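Local coordinates for 2-hydroxy-3-oxopropionate reductase (Polaromonas sp. JS666, PDB 4DLL), which probably catalyses the reversible NAD(P)-dependent reduction of 2-hydroxy-3-oxopropanoate (tartronate semialdehyde) to glycerate, at residues 89-95 with 118-124. Residues are numbered along the deposited sequence; the frame is centred on the assembly and turned at random.
Sequences DIVVSML and SLFLDMA
Strands 90-93 and 119-122 run parallel as neighbours, their axes 4.7 Å apart and 19° askew, joined by alternating backbone hydrogen bonds from Leu119 N to Asp89 O through Ser93 N to Leu121 O. Leu121 N to Val91 O, 2.8 Å, has the straightest N-H...O angle, 172°. At the C-terminal end, Ser93 O accepts from Met123 N at 3.2 Å and, weakly, from Ala124 N, both just past strand 119-122. On one face, Ile90 CG2 meets CD2 of Leu121, which also packs on Leu179 and Leu180 of helix 170-183. Val92 CG1 rests against CG and SE of selenomethionine Met123, whose chain, bent at chi3, runs beside that of selenomethionine Met94; Met94 CE lies 3.7 Å from Met123 SE. On the other face, Phe120 holds CG anti to its backbone N (chi1 179°), which tilts the ring out from the sheet and forward to the level of Ser93: CZ sits 3.6 Å from Ser93 CB, while CD2 meets Val91 CG1 at 3.9 Å. Leu105 of helix 98-107 and the ring of His145 also touch Phe120. Replacing Phe120 with an alanine would probably open a gap beside Val91 and Ser93 and leave His145 without its ring partner. With strand 33-37 beyond 90-93, this is the parallel core of a Rossmann-type dinucleotide-binding domain: the Ile90-Leu121 face is apolar, the other adds polar Ser93 and Asp122, and backbone polar groups pair largely between strands.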
# COMPACT_ATOMS: atom_id res chain seq x y z
N ASP A 89 2.68 34.53 16.58
CA ASP A 89 4.03 34.09 16.21
C ASP A 89 3.98 33.15 15.01
O ASP A 89 4.82 33.24 14.14
CB ASP A 89 4.64 33.31 17.39
CG ASP A 89 4.76 34.16 18.63
OD1 ASP A 89 5.24 35.30 18.52
OD2 ASP A 89 4.37 33.70 19.72
N ILE A 90 3.01 32.23 15.01
CA ILE A 90 2.83 31.26 13.93
C ILE A 90 1.34 31.29 13.51
O ILE A 90 0.45 31.17 14.36
CB ILE A 90 3.27 29.88 14.36
CG1 ILE A 90 4.78 29.91 14.77
CG2 ILE A 90 2.97 28.87 13.26
CD1 ILE A 90 5.42 28.51 14.95
N VAL A 91 1.09 31.54 12.24
CA VAL A 91 -0.27 31.44 11.71
C VAL A 91 -0.42 30.17 10.88
O VAL A 91 0.31 29.97 9.92
CB VAL A 91 -0.63 32.69 10.90
CG1 VAL A 91 -1.97 32.48 10.09
CG2 VAL A 91 -0.71 33.93 11.83
N VAL A 92 -1.35 29.31 11.27
CA VAL A 92 -1.59 28.04 10.60
C VAL A 92 -2.86 28.12 9.77
O VAL A 92 -3.95 28.23 10.34
CB VAL A 92 -1.70 26.91 11.62
CG1 VAL A 92 -1.81 25.57 10.92
CG2 VAL A 92 -0.49 26.93 12.57
N SER A 93 -2.73 28.07 8.43
CA SER A 93 -3.90 27.86 7.53
C SER A 93 -4.39 26.39 7.35
O SER A 93 -3.65 25.50 6.95
CB SER A 93 -3.69 28.53 6.16
OG SER A 93 -4.47 27.88 5.15
N MSE A 94 -5.67 26.16 7.61
CA MSE A 94 -6.29 24.88 7.36
C MSE A 94 -7.47 25.10 6.40
O MSE A 94 -8.57 24.51 6.51
CB MSE A 94 -6.71 24.27 8.68
CG MSE A 94 -5.48 23.89 9.52
SE MSE A 94 -6.06 23.22 11.21
CE MSE A 94 -4.38 22.59 12.04
N LEU A 95 -7.22 25.96 5.45
CA LEU A 95 -8.21 26.33 4.49
C LEU A 95 -8.29 25.27 3.36
O LEU A 95 -7.50 24.34 3.32
CB LEU A 95 -7.87 27.72 3.96
CG LEU A 95 -7.80 28.75 5.06
CD1 LEU A 95 -7.17 30.01 4.55
CD2 LEU A 95 -9.19 29.01 5.56
N SER A 118 7.16 36.63 12.09
CA SER A 118 6.16 35.63 12.28
C SER A 118 6.29 34.59 11.15
O SER A 118 6.88 34.87 10.10
CB SER A 118 4.75 36.28 12.28
OG SER A 118 4.49 36.91 11.02
N LEU A 119 5.66 33.44 11.33
CA LEU A 119 5.70 32.37 10.36
C LEU A 119 4.29 31.99 9.94
O LEU A 119 3.39 31.96 10.78
CB LEU A 119 6.36 31.11 10.98
CG LEU A 119 7.83 30.85 10.64
CD1 LEU A 119 8.75 31.81 11.44
CD2 LEU A 119 8.22 29.40 10.82
N PHE A 120 4.13 31.65 8.66
CA PHE A 120 2.89 31.17 8.13
C PHE A 120 3.07 29.72 7.68
O PHE A 120 3.91 29.44 6.88
CB PHE A 120 2.46 32.05 6.97
CG PHE A 120 1.18 31.62 6.30
CD1 PHE A 120 1.21 30.73 5.22
CD2 PHE A 120 -0.03 32.17 6.67
CE1 PHE A 120 0.03 30.34 4.52
CE2 PHE A 120 -1.23 31.80 6.01
CZ PHE A 120 -1.19 30.87 4.92
N LEU A 121 2.26 28.83 8.25
CA LEU A 121 2.29 27.39 7.98
C LEU A 121 1.09 27.08 7.14
O LEU A 121 -0.04 27.20 7.64
CB LEU A 121 2.23 26.59 9.29
CG LEU A 121 3.56 26.06 9.86
CD1 LEU A 121 4.65 27.08 9.88
CD2 LEU A 121 3.41 25.46 11.23
N ASP A 122 1.30 26.70 5.88
CA ASP A 122 0.20 26.25 5.06
C ASP A 122 0.06 24.74 5.04
O ASP A 122 0.93 24.03 4.54
CB ASP A 122 0.20 26.83 3.64
CG ASP A 122 -1.21 26.80 3.03
OD1 ASP A 122 -2.05 25.96 3.49
OD2 ASP A 122 -1.51 27.64 2.13
N MSE A 123 -1.04 24.30 5.65
CA MSE A 123 -1.45 22.90 5.72
C MSE A 123 -2.51 22.62 4.70
O MSE A 123 -2.70 21.48 4.35
CB MSE A 123 -2.06 22.58 7.07
CG MSE A 123 -1.08 22.77 8.16
SE MSE A 123 -1.65 21.74 9.72
CE MSE A 123 0.30 21.15 10.24
N ALA A 124 -3.22 23.62 4.22
CA ALA A 124 -4.17 23.41 3.10
C ALA A 124 -3.54 22.55 1.93
O ALA A 124 -2.32 22.54 1.74
CB ALA A 124 -4.62 24.73 2.60